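Local coordinates for phosphoserine aminotransferase (Bacillus alcalophilus, PDB 1W23), which catalyses the reversible, pyridoxal-phosphate-dependent transamination that converts 3-phosphohydroxypyruvate to phosphoserine in serine biosynthesis, at residues S129-F133 with S134-L138; P162-H166 with A167-A171. All coordinates share one frame; numbering follows the deposited sequence. Where two conformers were deposited one is given.

Overall arrangement
Both contacts are local, and they follow one another along the chain without nesting or crossing. Interaction 1 (129-138) tightens a 3-10 turn in the loop that runs from strand 115-121 to strand 142-148. The chain then passes through strand 142-148 and the short strands 150-151 and 156-157 before interaction 2 (162-171) turns it into strand 169-172, the neighbour of 142-148 in the seven-stranded mixed sheet. Their centres lie about 13 Å apart and the two loops touch: Phe133 CE1 packs 3.5 Å from Pro162 N, while Phe136 meets Pro162 and Leu138 meets His166. Together they pack the connection 115-121 to 142-148 against the one leading from 142-148 to 169-172.

Interaction 1. Residues S129-F133 with S134-L138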
ATOM      1  N   SER A 129      27.489 -14.502   9.959  1.00 12.62           N
ATOM      2  CA  SER A 129      27.412 -15.643   9.043  1.00 12.09           C
ATOM      3  C   SER A 129      26.032 -16.283   9.058  1.00 11.62           C
ATOM      4  O   SER A 129      25.207 -16.089   9.935  1.00 13.51           O
ATOM      5  CB  SER A 129      28.451 -16.696   9.430  1.00 14.75           C
ATOM      6  OG  SER A 129      28.162 -17.334  10.646  1.00 16.33           O
ATOM      7  N   ILE A 130      25.842 -17.128   8.041  1.00 11.65           N
ATOM      8  CA  ILE A 130      24.687 -18.035   8.013  1.00 11.57           C
ATOM      9  C   ILE A 130      25.060 -19.316   8.701  1.00 12.58           C
ATOM     10  O   ILE A 130      26.147 -19.869   8.398  1.00 13.76           O
ATOM     11  CB  ILE A 130      24.295 -18.296   6.554  1.00 11.37           C
ATOM     12  CG1 ILE A 130      24.108 -16.998   5.721  1.00 11.24           C
ATOM     13  CG2 ILE A 130      23.078 -19.215   6.444  1.00 12.76           C
ATOM     14  CD1 ILE A 130      23.114 -16.014   6.304  1.00 11.51           C
ATOM     15  N   PRO A 131      24.272 -19.865   9.628  1.00 12.41           N
ATOM     16  CA  PRO A 131      24.636 -21.160  10.268  1.00 13.74           C
ATOM     17  C   PRO A 131      24.606 -22.267   9.261  1.00 15.33           C
ATOM     18  O   PRO A 131      23.872 -22.308   8.272  1.00 16.56           O
ATOM     19  CB  PRO A 131      23.544 -21.338  11.322  1.00 16.44           C
ATOM     20  CG  PRO A 131      22.430 -20.498  10.867  1.00 15.56           C
ATOM     21  CD  PRO A 131      23.000 -19.331  10.126  1.00 13.05           C
ATOM     22  N   ASP A 132      25.465 -23.283   9.504  1.00 17.42           N
ATOM     23  CA  ASP A 132      25.495 -24.508   8.780  1.00 17.67           C
ATOM     24  C   ASP A 132      24.146 -25.205   8.952  1.00 16.99           C
ATOM     25  O   ASP A 132      23.621 -25.289  10.052  1.00 18.05           O
ATOM     26  CB  ASP A 132      26.601 -25.371   9.390  1.00 23.23           C
ATOM     27  CG  ASP A 132      28.028 -24.953   9.199  1.00 32.78           C
ATOM     28  OD1 ASP A 132      28.904 -25.546   9.886  1.00 51.28           O
ATOM     29  OD2 ASP A 132      28.292 -24.097   8.336  1.00 41.65           O
ATOM     30  N   PHE A 133      23.608 -25.763   7.867  1.00 17.30           N
ATOM     31  CA  PHE A 133      22.313 -26.379   7.920  1.00 17.30           C
ATOM     32  C   PHE A 133      22.304 -27.581   8.852  1.00 19.94           C
ATOM     33  O   PHE A 133      21.217 -27.935   9.359  1.00 18.36           O
ATOM     34  CB  PHE A 133      21.893 -26.815   6.527  1.00 19.99           C
ATOM     35  CG  PHE A 133      21.761 -25.650   5.540  1.00 19.00           C
ATOM     36  CD1 PHE A 133      21.700 -25.908   4.173  1.00 21.03           C
ATOM     37  CD2 PHE A 133      21.703 -24.318   5.910  1.00 18.84           C
ATOM     38  CE1 PHE A 133      21.604 -24.918   3.200  1.00 23.38           C
ATOM     39  CE2 PHE A 133      21.632 -23.309   4.955  1.00 20.88           C
ATOM     40  CZ  PHE A 133      21.569 -23.587   3.611  1.00 22.60           C
ATOM     41  N   SER A 134      23.449 -28.223   9.069  1.00 20.81           N
ATOM     42  CA  SER A 134      23.568 -29.311  10.030  1.00 24.13           C
ATOM     43  C   SER A 134      23.220 -28.848  11.454  1.00 23.33           C
ATOM     44  O   SER A 134      22.961 -29.719  12.310  1.00 29.56           O
ATOM     45  CB  SER A 134      24.989 -29.927   9.975  1.00 25.31           C
ATOM     46  OG  SER A 134      25.983 -28.994  10.314  1.00 30.56           O
ATOM     47  N   GLU A 135      23.297 -27.570  11.741  1.00 20.58           N
ATOM     48  CA  GLU A 135      22.985 -27.097  13.057  1.00 20.67           C
ATOM     49  C   GLU A 135      21.463 -26.985  13.321  1.00 17.85           C
ATOM     50  O   GLU A 135      21.068 -26.700  14.457  1.00 19.08           O
ATOM     51  CB  GLU A 135      23.629 -25.744  13.309  1.00 24.81           C
ATOM     52  CG  GLU A 135      25.107 -25.634  13.008  1.00 30.88           C
ATOM     53  CD  GLU A 135      25.644 -24.220  13.029  1.00 45.60           C
ATOM     54  OE1 GLU A 135      25.172 -23.492  13.966  1.00 44.63           O
ATOM     55  OE2 GLU A 135      26.512 -23.667  12.247  1.00 39.42           O
ATOM     56  N   PHE A 136      20.655 -27.136  12.274  1.00 16.58           N
ATOM     57  CA  PHE A 136      19.246 -26.779  12.435  1.00 16.15           C
ATOM     58  C   PHE A 136      18.537 -27.812  13.292  1.00 16.80           C
ATOM     59  O   PHE A 136      18.584 -29.032  13.083  1.00 20.09           O
ATOM     60  CB  PHE A 136      18.519 -26.731  11.102  1.00 16.53           C
ATOM     61  CG  PHE A 136      18.857 -25.555  10.196  1.00 15.81           C
ATOM     62  CD1 PHE A 136      19.914 -24.694  10.393  1.00 19.02           C
ATOM     63  CD2 PHE A 136      18.054 -25.371   9.072  1.00 19.87           C
ATOM     64  CE1 PHE A 136      20.127 -23.647   9.475  1.00 18.22           C
ATOM     65  CE2 PHE A 136      18.259 -24.329   8.226  1.00 20.90           C
ATOM     66  CZ  PHE A 136      19.289 -23.481   8.414  1.00 17.76           C
ATOM     67  N   GLN A 137      17.862 -27.273  14.316  1.00 14.73           N
ATOM     68  CA  GLN A 137      17.095 -28.073  15.259  1.00 15.54           C
ATOM     69  C   GLN A 137      15.617 -27.984  14.824  1.00 14.11           C
ATOM     70  O   GLN A 137      14.971 -26.941  14.947  1.00 15.45           O
ATOM     71  CB  GLN A 137      17.298 -27.609  16.687  1.00 18.75           C
ATOM     72  CG  GLN A 137      18.791 -27.625  17.059  1.00 30.98           C
ATOM     73  CD  GLN A 137      19.490 -28.947  16.731  1.00 44.34           C
ATOM     74  OE1 GLN A 137      20.550 -29.095  16.108  1.00 54.32           O
ATOM     75  NE2 GLN A 137      18.863 -30.045  17.184  1.00 54.90           N
ATOM     76  N   LEU A 138      15.128 -29.103  14.309  1.00 14.42           N
ATOM     77  CA  LEU A 138      13.803 -29.230  13.737  1.00 14.32           C
ATOM     78  C   LEU A 138      12.888 -29.990  14.679  1.00 15.29           C
ATOM     79  O   LEU A 138      13.359 -30.843  15.483  1.00 18.28           O
ATOM     80  CB  LEU A 138      13.885 -29.903  12.377  1.00 15.55           C
ATOM     81  CG  LEU A 138      14.837 -29.285  11.353  1.00 16.36           C
ATOM     82  CD1 LEU A 138      14.829 -30.112  10.070  1.00 19.47           C
ATOM     83  CD2 LEU A 138      14.503 -27.798  11.152  1.00 16.19           C
TER
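Phe133 and Phe136 lie side by side and point the same way, their ring planes inclined at 54°, neither stacked nor edge-to-face. Phe133 CD2 touches Phe136 CZ at 3.6 Å. With CG of Phe136 anti to its carbonyl carbon (chi1 -72°), the ring folds back beneath the turn, and Phe133 CA sits over one face in a CH-pi contact, 4.0 Å from the centroid. Pro131 CG meets the edge of the Phe136 ring at CE1 (4.1 Å). An alanine in place of Phe136 would probably leave Pro131 and Phe133 without this common partner and open a gap toward Val97 and Leu145. The extended Glu135 reaches back, and its OE2 takes a bent hydrogen bond from Asp132 N (3.0 Å), met from above the carboxylate plane. The carboxylates of Asp132 and Glu135 stand nearly perpendicular, with OD1 and OE2 3.9 Å apart, an approach of like charges that the Asp132 N-H probably offsets in part. Glu135 N to Asp132 O (2.9 Å) and Phe136 N to Phe133 O (3.1 Å) are the i to i+3 bonds of a 3-10 turn, set in the connection from edge strand 115-121 across 93-98 to 142-148, with Pro131 and Phe136 on Ala120 and Val97.

Interaction 2. Residues P162-H166 with A167-A171; sequences PEINH and APLIA
His166 holds CG between its backbone N and carbonyl carbon (chi1 74°), the crowded position, and this folds the imidazole over the start of the next residue. Ala167 CB then stands above the middle of one ring face, 3.8 Å from the centroid and only 10° off the normal, in a CH-pi contact; Ala167 N lies over the same face near the rim, 3.3 Å from His166 CG. The far end of the ring is tied down, since NE2 is hydrogen-bonded to Asp142 OD2 on strand 142-148, so the imidazole is gripped both by its face and by a nitrogen. The nearby carboxylate would probably favour a protonated ring. Leu169 has CG anti to the backbone N (chi1 -179°), which carries its two methyls back to the incoming chain. CD2 rests 3.6 Å from Pro162 O and 4.2 Å from Pro162 CG, the two side chains crossing at about a right angle, while CD1 packs against Ile164 CG1 at 4.2 Å. The other branch of Ile164, CG2, presses on Ala167 O at 3.3 Å. No direct hydrogen bond joins the two halves. Instead, one water donates to both Ile164 O (2.8 Å) and Ala167 O (2.9 Å), bridging the two carbonyls across the bend. The result is a water-bridged turn leading into strand 169-172, a parallel neighbour of 142-148 in the central sheet of a fold-type I aminotransferase; the last residue of that strand, Asp172, binds the pyridoxal phosphate.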
ATOM      1  N   PRO A 162      18.226 -24.808   2.374  1.00 17.06           N
ATOM      2  CA  PRO A 162      18.130 -26.194   2.850  1.00 19.73           C
ATOM      3  C   PRO A 162      16.979 -26.954   2.259  1.00 18.26           C
ATOM      4  O   PRO A 162      15.943 -26.392   1.886  1.00 18.20           O
ATOM      5  CB  PRO A 162      17.936 -25.922   4.336  1.00 20.05           C
ATOM      6  CG  PRO A 162      17.187 -24.641   4.440  1.00 20.65           C
ATOM      7  CD  PRO A 162      17.788 -23.791   3.336  1.00 16.41           C
ATOM      8  N   GLU A 163      17.143 -28.273   2.157  1.00 19.71           N
ATOM      9  CA  GLU A 163      16.127 -29.221   1.766  1.00 20.15           C
ATOM     10  C   GLU A 163      15.416 -29.646   3.036  1.00 19.33           C
ATOM     11  O   GLU A 163      15.985 -30.365   3.856  1.00 23.96           O
ATOM     12  CB  GLU A 163      16.780 -30.469   1.153  0.50 28.27           C
ATOM     13  CG  GLU A 163      15.760 -31.438   0.594  0.50 34.21           C
ATOM     14  CD  GLU A 163      16.215 -32.239  -0.615  0.50 45.94           C
ATOM     15  OE1 GLU A 163      15.686 -33.373  -0.711  0.50 53.80           O
ATOM     16  OE2 GLU A 163      17.033 -31.752  -1.430  0.50 55.83           O
ATOM     17  N   ILE A 164      14.175 -29.213   3.148  1.00 18.97           N
ATOM     18  CA  ILE A 164      13.256 -29.329   4.294  1.00 21.59           C
ATOM     19  C   ILE A 164      12.096 -30.174   3.820  1.00 20.75           C
ATOM     20  O   ILE A 164      11.552 -29.787   2.767  1.00 29.69           O
ATOM     21  CB  ILE A 164      12.883 -27.893   4.755  1.00 21.62           C
ATOM     22  CG1 ILE A 164      14.198 -27.147   5.130  1.00 23.39           C
ATOM     23  CG2 ILE A 164      11.923 -27.643   5.872  1.00 25.72           C
ATOM     24  CD1 ILE A 164      14.950 -27.815   6.258  1.00 24.49           C
ATOM     25  N   ASN A 165      11.741 -31.260   4.452  1.00 20.61           N
ATOM     26  CA  ASN A 165      10.719 -32.199   4.069  1.00 24.12           C
ATOM     27  C   ASN A 165       9.586 -32.330   5.079  1.00 20.48           C
ATOM     28  O   ASN A 165       8.510 -32.888   4.766  1.00 25.11           O
ATOM     29  CB  ASN A 165      11.391 -33.599   3.798  1.00 34.64           C
ATOM     30  CG  ASN A 165      12.610 -33.572   2.887  1.00 49.06           C
ATOM     31  OD1 ASN A 165      12.563 -33.225   1.685  1.00 65.79           O
ATOM     32  ND2 ASN A 165      13.826 -33.971   3.334  1.00 79.61           N
ATOM     33  N   HIS A 166       9.786 -31.889   6.321  1.00 17.31           N
ATOM     34  CA  HIS A 166       8.915 -32.192   7.442  1.00 18.79           C
ATOM     35  C   HIS A 166       7.845 -31.100   7.663  1.00 17.07           C
ATOM     36  O   HIS A 166       6.904 -31.342   8.381  1.00 19.87           O
ATOM     37  CB  HIS A 166       9.681 -32.391   8.747  1.00 20.38           C
ATOM     38  CG  HIS A 166      10.193 -31.094   9.308  1.00 18.42           C
ATOM     39  ND1 HIS A 166      11.104 -30.268   8.673  1.00 18.17           N
ATOM     40  CD2 HIS A 166       9.883 -30.455  10.444  1.00 18.34           C
ATOM     41  CE1 HIS A 166      11.332 -29.187   9.424  1.00 17.24           C
ATOM     42  NE2 HIS A 166      10.606 -29.256  10.501  1.00 16.70           N
ATOM     43  N   ALA A 167       8.048 -29.951   7.030  1.00 15.97           N
ATOM     44  CA  ALA A 167       7.233 -28.743   7.169  1.00 14.21           C
ATOM     45  C   ALA A 167       7.599 -27.824   6.010  1.00 13.71           C
ATOM     46  O   ALA A 167       8.703 -27.978   5.451  1.00 14.47           O
ATOM     47  CB  ALA A 167       7.575 -28.078   8.503  1.00 15.72           C
ATOM     48  N   PRO A 168       6.782 -26.876   5.614  1.00 13.12           N
ATOM     49  CA  PRO A 168       7.177 -25.970   4.564  1.00 13.25           C
ATOM     50  C   PRO A 168       8.264 -25.006   4.974  1.00 12.38           C
ATOM     51  O   PRO A 168       8.278 -24.486   6.079  1.00 13.23           O
ATOM     52  CB  PRO A 168       5.850 -25.208   4.317  1.00 14.93           C
ATOM     53  CG  PRO A 168       5.065 -25.309   5.580  1.00 16.25           C
ATOM     54  CD  PRO A 168       5.374 -26.707   6.093  1.00 15.34           C
ATOM     55  N   LEU A 169       9.166 -24.757   4.031  1.00 12.43           N
ATOM     56  CA  LEU A 169      10.191 -23.736   4.157  1.00 11.64           C
ATOM     57  C   LEU A 169       9.612 -22.390   3.692  1.00 10.92           C
ATOM     58  O   LEU A 169       9.042 -22.326   2.577  1.00 12.06           O
ATOM     59  CB  LEU A 169      11.417 -24.122   3.353  1.00 12.09           C
ATOM     60  CG  LEU A 169      12.616 -23.151   3.401  1.00 12.40           C
ATOM     61  CD1 LEU A 169      13.198 -23.058   4.792  1.00 14.23           C
ATOM     62  CD2 LEU A 169      13.703 -23.584   2.392  1.00 13.23           C
ATOM     63  N   ILE A 170       9.750 -21.375   4.516  1.00 10.49           N
ATOM     64  CA  ILE A 170       9.200 -20.028   4.245  1.00 10.76           C
ATOM     65  C   ILE A 170      10.339 -19.048   4.295  1.00  9.59           C
ATOM     66  O   ILE A 170      11.195 -19.153   5.216  1.00 10.37           O
ATOM     67  CB  ILE A 170       8.150 -19.637   5.310  1.00 14.14           C
ATOM     68  CG1 ILE A 170       7.262 -20.844   5.519  0.60 18.31           C
ATOM     69  CG2 ILE A 170       7.519 -18.298   4.951  1.00 12.30           C
ATOM     70  CD1 ILE A 170       5.872 -20.815   5.062  0.60 17.29           C
ATOM     71  N   ALA A 171      10.388 -18.128   3.330  1.00  9.84           N
ATOM     72  CA  ALA A 171      11.506 -17.177   3.322  1.00  9.85           C
ATOM     73  C   ALA A 171      11.060 -15.740   3.087  1.00  8.98           C
ATOM     74  O   ALA A 171      10.308 -15.433   2.148  1.00  9.70           O
ATOM     75  CB  ALA A 171      12.485 -17.556   2.198  1.00 10.90           C
TER
HETATM   76  O   HOH W   1       9.018 -28.708   2.682  1.00 24.60           O